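Local coordinates for SusD superfamily protein (Bacteroides fragilis, PDB 3L22) that probably binds sugars at the bacterial outer membrane and binds zinc ions, at residues A223-T228 and E336-K341; I324-E329 and I390-R395; T330-A335 and Y382-L387. One frame throughout, in Å; residues are numbered along the deposited sequence.

Overall arrangement
All three contacts use the rod formed by helix 327-339, at successive levels: contact 2 at its N-terminal end, contact 3 in the middle and contact 1 at its C-terminal end. Contacts 2 and 3 are buried, their centres about 9 Å apart, and both touch one ethanediol; contact 1 lies at the surface, its centre about 18 Å from that of the chain. The chemistry follows: contact 1 is one tyrosine-carboxylate bond, contact 2 a two-bond arginine-glutamate pair from a strand end to a loop, and contact 3 antiparallel helix packing with a lysine-aspartate pair. Contact 3 is nested along the chain inside the loop closed by contact 2, whereas the segments of contact 1 alternate along the chain with those of the other two.

Contact 1: residues A223-T228 and E336-K341; sequences AGELVT and ECYANK. With EDO (1,2-ethanediol), chain T.
Glu-225 and Tyr-338 make a small surface contact between helix 217-225 and the last turn of helix 327-339, two elements of the largely helical, TPR-related framework of the SusD family. Only 77 Å² is buried between the segments, and one pair of side chains accounts for it. The two reach for each other from opposite directions. Glu-225 runs out straight beyond CG (chi2 -179°), which carries its carboxylate across to the phenol, where Tyr-338 OH donates to Glu-225 OE2. The oxygen sits at the edge of the ring, near its plane, while the carboxylate as a whole is turned 34° from that plane. At 2.4 Å between Tyr-338 OH and Glu-225 OE2 the modelled bond is very short, so its exact length is doubtful. Glu-225 OE1 remains 3.5 Å from Tyr-338 OH at a poor angle and is not bonded to it; the grip is therefore through one oxygen.

The tyrosine side chain also packs against Ile-221 of helix 217-225 and Thr-347, Ala-348 and Leu-351 of helix 345-359. Lys-341, just past the end of helix 327-339, also makes a salt bridge to Asp-218 at the start of helix 217-225. An ethanediol, probably from the crystallisation liquor, donates from O1 to Glu-225 OE2, again at a doubtfully short length, and its C1 lies 3.8 Å from Tyr-338 CE2.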
loop_
_atom_site.group_PDB
_atom_site.type_symbol
_atom_site.label_atom_id
_atom_site.label_comp_id
_atom_site.label_asym_id
_atom_site.label_seq_id
_atom_site.Cartn_x
_atom_site.Cartn_y
_atom_site.Cartn_z
ATOM N N ALA A 223 -8.872 13.403 -8.534
ATOM C CA ALA A 223 -9.189 12.030 -8.132
ATOM C C ALA A 223 -9.595 11.946 -6.675
ATOM O O ALA A 223 -10.629 11.372 -6.356
ATOM C CB ALA A 223 -7.970 11.081 -8.364
ATOM N N GLY A 224 -8.768 12.492 -5.780
ATOM C CA GLY A 224 -9.015 12.339 -4.353
ATOM C C GLY A 224 -10.240 13.075 -3.846
ATOM O O GLY A 224 -10.852 12.631 -2.890
ATOM N N GLU A 225 -10.595 14.200 -4.485
ATOM C CA GLU A 225 -11.809 14.935 -4.113
ATOM C C GLU A 225 -13.079 14.208 -4.520
ATOM O O GLU A 225 -14.105 14.517 -3.983
ATOM C CB GLU A 225 -11.788 16.399 -4.584
ATOM C CG GLU A 225 -10.832 17.180 -3.677
ATOM C CD GLU A 225 -10.687 18.612 -3.962
ATOM O OE1 GLU A 225 -11.162 19.072 -5.024
ATOM O OE2 GLU A 225 -10.069 19.286 -3.091
ATOM N N LEU A 226 -12.987 13.188 -5.382
ATOM C CA LEU A 226 -14.119 12.314 -5.657
ATOM C C LEU A 226 -14.452 11.326 -4.521
ATOM O O LEU A 226 -15.508 10.744 -4.553
ATOM C CB LEU A 226 -13.925 11.574 -6.988
ATOM C CG LEU A 226 -13.936 12.463 -8.232
ATOM C CD1 LEU A 226 -13.499 11.625 -9.463
ATOM C CD2 LEU A 226 -15.323 13.125 -8.493
ATOM N N VAL A 227 -13.570 11.155 -3.535
ATOM C CA VAL A 227 -13.781 10.220 -2.422
ATOM C C VAL A 227 -14.719 10.896 -1.438
ATOM O O VAL A 227 -14.291 11.765 -0.683
ATOM C CB VAL A 227 -12.442 9.859 -1.731
ATOM C CG1 VAL A 227 -12.653 9.040 -0.413
ATOM C CG2 VAL A 227 -11.504 9.163 -2.724
ATOM N N THR A 228 -15.990 10.519 -1.448
ATOM C CA THR A 228 -16.991 11.168 -0.606
ATOM C C THR A 228 -17.709 10.111 0.234
ATOM O O THR A 228 -17.676 8.916 -0.069
ATOM C CB THR A 228 -18.047 11.902 -1.463
ATOM O OG1 THR A 228 -18.660 10.937 -2.312
ATOM C CG2 THR A 228 -17.407 13.045 -2.340
ATOM N N GLU A 336 -0.962 17.050 1.066
ATOM C CA GLU A 336 0.333 17.103 0.387
ATOM C C GLU A 336 0.164 17.719 -0.998
ATOM O O GLU A 336 0.965 18.559 -1.402
ATOM C CB GLU A 336 1.014 15.723 0.327
ATOM C CG GLU A 336 2.302 15.699 -0.504
ATOM C CD GLU A 336 2.999 14.354 -0.469
ATOM O OE1 GLU A 336 2.452 13.419 0.177
ATOM O OE2 GLU A 336 4.082 14.220 -1.114
ATOM N N CYS A 337 -0.862 17.308 -1.741
ATOM C CA CYS A 337 -1.100 17.868 -3.073
ATOM C C CYS A 337 -1.288 19.381 -3.035
ATOM O O CYS A 337 -0.666 20.120 -3.804
ATOM C CB CYS A 337 -2.323 17.248 -3.715
ATOM S SG CYS A 337 -2.114 15.495 -4.016
ATOM N N TYR A 338 -2.123 19.848 -2.120
ATOM C CA TYR A 338 -2.400 21.287 -2.029
ATOM C C TYR A 338 -1.174 22.082 -1.554
ATOM O O TYR A 338 -0.975 23.198 -2.018
ATOM C CB TYR A 338 -3.634 21.578 -1.133
ATOM C CG TYR A 338 -4.980 21.468 -1.817
ATOM C CD1 TYR A 338 -5.456 22.501 -2.625
ATOM C CD2 TYR A 338 -5.773 20.342 -1.657
ATOM C CE1 TYR A 338 -6.717 22.412 -3.262
ATOM C CE2 TYR A 338 -7.011 20.240 -2.276
ATOM C CZ TYR A 338 -7.471 21.276 -3.092
ATOM O OH TYR A 338 -8.687 21.171 -3.714
ATOM N N ALA A 339 -0.342 21.495 -0.685
ATOM C CA ALA A 339 0.900 22.155 -0.260
ATOM C C ALA A 339 1.886 22.332 -1.432
ATOM O O ALA A 339 2.775 23.176 -1.351
ATOM C CB ALA A 339 1.565 21.403 0.878
ATOM N N ASN A 340 1.752 21.507 -2.478
ATOM C CA ASN A 340 2.589 21.604 -3.682
ATOM C C ASN A 340 1.980 22.499 -4.757
ATOM O O ASN A 340 2.517 22.571 -5.833
ATOM C CB ASN A 340 2.856 20.221 -4.262
ATOM C CG ASN A 340 3.948 19.502 -3.552
ATOM O OD1 ASN A 340 5.102 19.837 -3.724
ATOM N ND2 ASN A 340 3.604 18.509 -2.763
ATOM N N LYS A 341 0.880 23.188 -4.456
ATOM C CA LYS A 341 0.105 23.930 -5.439
ATOM C C LYS A 341 0.106 25.416 -5.035
ATOM O O LYS A 341 -0.091 25.742 -3.859
ATOM C CB LYS A 341 -1.299 23.296 -5.474
ATOM C CG LYS A 341 -2.237 23.874 -6.479
ATOM C CD LYS A 341 -3.619 23.236 -6.392
ATOM C CE LYS A 341 -4.622 24.064 -7.177
ATOM N NZ LYS A 341 -4.207 24.103 -8.610
HETATM C C1 EDO T . -9.957 19.995 0.054
HETATM O O1 EDO T . -10.408 18.881 -0.717
HETATM C C2 EDO T . -11.048 20.890 0.638
HETATM O O2 EDO T . -11.774 21.485 -0.443
#

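Contact 2: residues I324-E329 and I390-R395; sequences IFRYAE and IGEGIR. With EDO (1,2-ethanediol), chain B; EDO (1,2-ethanediol), chain C.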
loop_
_atom_site.group_PDB
_atom_site.type_symbol
_atom_site.label_atom_id
_atom_site.label_comp_id
_atom_site.label_asym_id
_atom_site.label_seq_id
_atom_site.Cartn_x
_atom_site.Cartn_y
_atom_site.Cartn_z
ATOM N N ILE A 324 -5.812 -1.042 3.304
ATOM C CA ILE A 324 -5.069 -0.497 2.154
ATOM C C ILE A 324 -5.304 1.015 2.057
ATOM O O ILE A 324 -4.358 1.773 2.049
ATOM C CB ILE A 324 -5.468 -1.221 0.847
ATOM C CG1 ILE A 324 -5.181 -2.743 0.965
ATOM C CG2 ILE A 324 -4.786 -0.626 -0.380
ATOM C CD1 ILE A 324 -3.735 -3.140 1.240
ATOM N N PHE A 325 -6.561 1.429 1.966
ATOM C CA PHE A 325 -6.946 2.829 1.914
ATOM C C PHE A 325 -7.971 3.133 2.995
ATOM O O PHE A 325 -9.009 2.439 3.102
ATOM C CB PHE A 325 -7.619 3.175 0.571
ATOM C CG PHE A 325 -6.795 2.867 -0.646
ATOM C CD1 PHE A 325 -5.468 3.268 -0.743
ATOM C CD2 PHE A 325 -7.382 2.220 -1.736
ATOM C CE1 PHE A 325 -4.742 3.011 -1.872
ATOM C CE2 PHE A 325 -6.665 1.951 -2.859
ATOM C CZ PHE A 325 -5.335 2.344 -2.938
ATOM N N ARG A 326 -7.717 4.181 3.769
ATOM C CA ARG A 326 -8.730 4.749 4.651
ATOM C C ARG A 326 -8.734 6.261 4.555
ATOM O O ARG A 326 -7.775 6.881 4.034
ATOM C CB ARG A 326 -8.559 4.233 6.095
ATOM C CG ARG A 326 -7.319 4.559 6.794
ATOM C CD ARG A 326 -7.303 3.876 8.157
ATOM N NE ARG A 326 -6.035 3.955 8.852
ATOM C CZ ARG A 326 -5.612 4.975 9.623
ATOM N NH1 ARG A 326 -6.336 6.075 9.822
ATOM N NH2 ARG A 326 -4.425 4.901 10.221
ATOM N N TYR A 327 -9.815 6.866 5.042
ATOM C CA TYR A 327 -10.063 8.274 4.777
ATOM C C TYR A 327 -9.040 9.259 5.361
ATOM O O TYR A 327 -8.858 10.331 4.795
ATOM C CB TYR A 327 -11.489 8.635 5.202
ATOM C CG TYR A 327 -11.959 10.005 4.775
ATOM C CD1 TYR A 327 -11.922 10.410 3.443
ATOM C CD2 TYR A 327 -12.498 10.884 5.709
ATOM C CE1 TYR A 327 -12.318 11.686 3.077
ATOM C CE2 TYR A 327 -12.946 12.150 5.346
ATOM C CZ TYR A 327 -12.859 12.536 4.037
ATOM O OH TYR A 327 -13.319 13.771 3.714
ATOM N N ALA A 328 -8.387 8.952 6.481
ATOM C CA ALA A 328 -7.312 9.824 6.939
ATOM C C ALA A 328 -6.238 9.944 5.861
ATOM O O ALA A 328 -5.611 11.003 5.742
ATOM C CB ALA A 328 -6.694 9.356 8.264
ATOM N N GLU A 329 -6.005 8.885 5.081
ATOM C CA GLU A 329 -5.055 8.960 3.986
ATOM C C GLU A 329 -5.531 9.929 2.880
ATOM O O GLU A 329 -4.728 10.726 2.336
ATOM C CB GLU A 329 -4.749 7.596 3.352
ATOM C CG GLU A 329 -3.464 7.651 2.509
ATOM C CD GLU A 329 -3.365 6.533 1.495
ATOM O OE1 GLU A 329 -3.849 5.389 1.794
ATOM O OE2 GLU A 329 -2.816 6.800 0.391
ATOM N N ILE A 390 1.876 4.540 10.553
ATOM C CA ILE A 390 2.872 3.638 11.089
ATOM C C ILE A 390 2.304 2.225 11.064
ATOM O O ILE A 390 1.192 1.970 11.538
ATOM C CB ILE A 390 3.376 4.069 12.501
ATOM C CG1 ILE A 390 4.606 3.232 12.913
ATOM C CG2 ILE A 390 2.273 4.011 13.595
ATOM C CD1 ILE A 390 5.407 3.831 14.144
ATOM N N GLY A 391 3.068 1.308 10.471
ATOM C CA GLY A 391 2.628 -0.082 10.335
ATOM C C GLY A 391 1.602 -0.393 9.259
ATOM O O GLY A 391 1.072 -1.534 9.217
ATOM N N GLU A 392 1.304 0.560 8.379
ATOM C CA GLU A 392 0.183 0.376 7.421
ATOM C C GLU A 392 0.600 0.408 5.930
ATOM O O GLU A 392 -0.153 0.806 5.065
ATOM C CB GLU A 392 -0.968 1.365 7.715
ATOM C CG GLU A 392 -1.726 0.993 8.982
ATOM C CD GLU A 392 -2.939 1.874 9.267
ATOM O OE1 GLU A 392 -3.724 2.197 8.327
ATOM O OE2 GLU A 392 -3.089 2.262 10.445
ATOM N N GLY A 393 1.796 -0.062 5.633
ATOM C CA GLY A 393 2.145 -0.449 4.262
ATOM C C GLY A 393 2.425 0.735 3.366
ATOM O O GLY A 393 2.304 0.611 2.162
ATOM N N ILE A 394 2.842 1.861 3.960
ATOM C CA ILE A 394 2.896 3.138 3.257
ATOM C C ILE A 394 4.251 3.820 3.328
ATOM O O ILE A 394 4.681 4.416 2.324
ATOM C CB ILE A 394 1.779 4.115 3.775
ATOM C CG1 ILE A 394 0.412 3.735 3.186
ATOM C CG2 ILE A 394 2.063 5.551 3.415
ATOM C CD1 ILE A 394 -0.821 4.433 3.919
ATOM N N ARG A 395 4.944 3.738 4.468
ATOM C CA ARG A 395 6.074 4.622 4.659
ATOM C C ARG A 395 7.192 4.539 3.584
ATOM O O ARG A 395 7.701 5.570 3.081
ATOM C CB ARG A 395 6.654 4.395 6.047
ATOM C CG ARG A 395 7.891 5.244 6.344
ATOM C CD ARG A 395 7.572 6.727 6.285
ATOM N NE ARG A 395 8.738 7.546 6.544
ATOM C CZ ARG A 395 8.947 8.754 6.032
ATOM N NH1 ARG A 395 8.060 9.361 5.244
ATOM N NH2 ARG A 395 10.070 9.383 6.320
HETATM C C1 EDO B . 0.420 7.647 -0.474
HETATM O O1 EDO B . -0.302 7.528 0.733
HETATM C C2 EDO B . 1.402 6.487 -0.707
HETATM O O2 EDO B . 2.144 6.895 -1.900
HETATM C C1 EDO C . -12.880 17.464 0.533
HETATM O O1 EDO C . -13.124 17.749 -0.853
HETATM C C2 EDO C . -11.628 16.605 0.728
HETATM O O2 EDO C . -11.823 15.289 1.336
HETATM O O HOH W 1 -1.772 1.095 2.704
#
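Arg-326 grips Glu-392 side-on, and this buried ion pair is the tight part of the contact: Arg-326 NE donates to Glu-392 OE1 and Arg-326 NH2 to Glu-392 OE2, each at 3.0 Å. Both acceptors lie close to the guanidinium plane. OE1 offers its syn lone pair, whereas OE2 is approached on the syn side but 28° out of the carboxylate plane, as the two flat groups are 43° apart. Further bonds fix each partner: Arg-326 NH1 reaches Glu-248 and Glu-388, and Glu-392 OE2 also receives Tyr-240 and Lys-311. In the fold, Arg-326 ends strand 322-326 and occupies the N-cap position of helix 327-339; just before it, Ile-324 and Phe-325 both face Phe-251 in a classic beta bulge. The partner loop, leading from helix 374-388 to helix 395-401, passes through Gly-391 and Gly-393, both at positive phi. Contact is looser elsewhere. Ile-394 CD1 only brushes Glu-329 OE1 at 3.8 Å, the carboxylate being held by Arg-209, and an ethanediol stands beside it with O1 2.6 Å from Glu-329 OE2. Away from the ion pair the backbones meet only through a water, which donates at 2.8 Å to Ile-324 O and 2.9 Å to Glu-392 O.

Contact 3: residues T330-A335 and Y382-L387; sequences TLLDLA and YNEKRL. With EDO (1,2-ethanediol), chain B.
Leu-332 presses its CD1 methyl against the backbone of the opposite helix, 3.5 Å from Lys-385 CA, while its CD2 lies 4.0 Å from Glu-384 CG. The leucine thus lies against the backbone at Glu-384 and Lys-385 with CD1, and against Glu-384 CB and CG with CD2. Beside it, Lys-385 CD passes 4.0 Å from Leu-332 CB before the ammonium group turns toward Asp-333: NZ donates to Asp-333 OD1 at 2.9 Å, nearly in line with the C-O bond, and forms a salt bridge. Bends at chi2 (89°) and chi4 (-69°) steer the lysine chain past the leucine to that oxygen. Although Asp-333 starts out pointing away from helix 374-388, its carboxylate comes back within reach of NZ.

Around this first shell, NZ also donates to O1 of an ethanediol at 2.6 Å and makes a second salt bridge, with Asp-398. Asp-333 OD2 is near Glu-329 OE2, a like-charged pair whose repulsion Lys-385 and Arg-209 may offset. Glu-384 sends its own carboxylate off to Arg-298 and Arg-356, so of its side chain CB and CG are what meet the leucine.

The backbone geometry is consistent with this pairing. The two helical segments run nearly antiparallel, at 159°, with axes 10.1 Å apart, and the closest CA atoms are those of Leu-332 and Lys-385, 6.5 Å apart. Within the SusD-family helical core, helix 345-359 packs on Leu-331, Leu-334 and Glu-384, helix 200-213 covers Asp-333 through Met-205, Met-208 and Met-212, and helix 297-302 meets Leu-387; strand 322-326 leads directly into helix 327-339.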
loop_
_atom_site.group_PDB
_atom_site.type_symbol
_atom_site.label_atom_id
_atom_site.label_comp_id
_atom_site.label_asym_id
_atom_site.label_seq_id
_atom_site.Cartn_x
_atom_site.Cartn_y
_atom_site.Cartn_z
ATOM N N THR A 330 -6.812 9.830 2.532
ATOM C CA THR A 330 -7.411 10.735 1.547
ATOM C C THR A 330 -7.060 12.175 1.925
ATOM O O THR A 330 -6.577 12.934 1.102
ATOM C CB THR A 330 -8.926 10.605 1.502
ATOM O OG1 THR A 330 -9.304 9.215 1.418
ATOM C CG2 THR A 330 -9.538 11.459 0.330
ATOM N N LEU A 331 -7.275 12.522 3.185
ATOM C CA LEU A 331 -7.061 13.894 3.672
ATOM C C LEU A 331 -5.586 14.333 3.686
ATOM O O LEU A 331 -5.268 15.441 3.250
ATOM C CB LEU A 331 -7.698 14.043 5.076
ATOM C CG LEU A 331 -9.246 13.909 5.130
ATOM C CD1 LEU A 331 -9.764 13.928 6.566
ATOM C CD2 LEU A 331 -9.963 14.979 4.305
ATOM N N LEU A 332 -4.708 13.480 4.193
ATOM C CA LEU A 332 -3.306 13.806 4.240
ATOM C C LEU A 332 -2.663 13.787 2.857
ATOM O O LEU A 332 -1.774 14.573 2.611
ATOM C CB LEU A 332 -2.546 12.888 5.217
ATOM C CG LEU A 332 -2.805 13.037 6.713
ATOM C CD1 LEU A 332 -1.951 12.033 7.506
ATOM C CD2 LEU A 332 -2.595 14.486 7.214
ATOM N N ASP A 333 -3.101 12.907 1.957
ATOM C CA ASP A 333 -2.626 12.923 0.568
ATOM C C ASP A 333 -3.054 14.254 -0.096
ATOM O O ASP A 333 -2.236 14.934 -0.734
ATOM C CB ASP A 333 -3.185 11.746 -0.274
ATOM C CG ASP A 333 -2.551 10.346 0.069
ATOM O OD1 ASP A 333 -1.543 10.285 0.757
ATOM O OD2 ASP A 333 -3.140 9.299 -0.359
ATOM N N LEU A 334 -4.342 14.597 0.033
ATOM C CA LEU A 334 -4.842 15.899 -0.454
ATOM C C LEU A 334 -4.076 17.067 0.158
ATOM O O LEU A 334 -3.717 18.005 -0.541
ATOM C CB LEU A 334 -6.354 16.051 -0.223
ATOM C CG LEU A 334 -7.254 15.234 -1.156
ATOM C CD1 LEU A 334 -8.733 15.276 -0.668
ATOM C CD2 LEU A 334 -7.132 15.721 -2.605
ATOM N N ALA A 335 -3.773 16.998 1.452
ATOM C CA ALA A 335 -2.970 18.059 2.090
ATOM C C ALA A 335 -1.636 18.190 1.358
ATOM O O ALA A 335 -1.230 19.304 1.050
ATOM C CB ALA A 335 -2.725 17.738 3.560
ATOM N N TYR A 382 4.141 15.479 6.124
ATOM C CA TYR A 382 4.898 14.223 6.064
ATOM C C TYR A 382 4.950 13.496 7.410
ATOM O O TYR A 382 4.755 12.287 7.460
ATOM C CB TYR A 382 6.324 14.429 5.570
ATOM C CG TYR A 382 6.475 15.119 4.224
ATOM C CD1 TYR A 382 5.477 15.085 3.263
ATOM C CD2 TYR A 382 7.637 15.823 3.921
ATOM C CE1 TYR A 382 5.630 15.756 2.023
ATOM C CE2 TYR A 382 7.810 16.479 2.651
ATOM C CZ TYR A 382 6.787 16.439 1.744
ATOM O OH TYR A 382 6.919 17.077 0.539
ATOM N N ASN A 383 5.187 14.261 8.489
ATOM C CA ASN A 383 5.247 13.693 9.822
ATOM C C ASN A 383 3.893 13.158 10.299
ATOM O O ASN A 383 3.839 12.096 10.884
ATOM C CB ASN A 383 5.777 14.707 10.834
ATOM C CG ASN A 383 7.275 14.900 10.737
ATOM O OD1 ASN A 383 8.004 14.002 10.306
ATOM N ND2 ASN A 383 7.741 16.074 11.134
ATOM N N GLU A 384 2.819 13.884 10.030
ATOM C CA GLU A 384 1.485 13.396 10.375
ATOM C C GLU A 384 1.163 12.063 9.683
ATOM O O GLU A 384 0.614 11.142 10.287
ATOM C CB GLU A 384 0.415 14.444 10.050
ATOM C CG GLU A 384 -0.883 14.279 10.872
ATOM C CD GLU A 384 -0.718 14.616 12.359
ATOM O OE1 GLU A 384 0.073 15.531 12.722
ATOM O OE2 GLU A 384 -1.437 13.998 13.165
ATOM N N LYS A 385 1.533 11.971 8.417
ATOM C CA LYS A 385 1.349 10.765 7.618
ATOM C C LYS A 385 2.188 9.605 8.212
ATOM O O LYS A 385 1.719 8.487 8.309
ATOM C CB LYS A 385 1.752 11.069 6.172
ATOM C CG LYS A 385 1.524 9.948 5.160
ATOM C CD LYS A 385 0.153 10.003 4.552
ATOM C CE LYS A 385 -0.033 8.963 3.423
ATOM N NZ LYS A 385 0.799 9.329 2.256
ATOM N N ARG A 386 3.400 9.901 8.683
ATOM C CA ARG A 386 4.258 8.895 9.307
ATOM C C ARG A 386 3.627 8.302 10.577
ATOM O O ARG A 386 3.650 7.064 10.787
ATOM C CB ARG A 386 5.637 9.502 9.606
ATOM C CG ARG A 386 6.469 9.747 8.363
ATOM C CD ARG A 386 7.754 10.499 8.671
ATOM N NE ARG A 386 8.693 9.652 9.396
ATOM C CZ ARG A 386 9.918 10.012 9.758
ATOM N NH1 ARG A 386 10.386 11.238 9.500
ATOM N NH2 ARG A 386 10.679 9.154 10.419
ATOM N N LEU A 387 3.037 9.164 11.393
ATOM C CA LEU A 387 2.395 8.726 12.642
ATOM C C LEU A 387 1.040 8.070 12.374
ATOM O O LEU A 387 0.764 6.983 12.867
ATOM C CB LEU A 387 2.260 9.890 13.642
ATOM C CG LEU A 387 1.549 9.607 14.978
ATOM C CD1 LEU A 387 2.270 8.484 15.745
ATOM C CD2 LEU A 387 1.437 10.860 15.850
HETATM C C1 EDO B . 0.420 7.647 -0.474
HETATM O O1 EDO B . -0.302 7.528 0.733
HETATM C C2 EDO B . 1.402 6.487 -0.707
HETATM O O2 EDO B . 2.144 6.895 -1.900
HETATM O O HOH W 2 0.792 12.679 2.212
#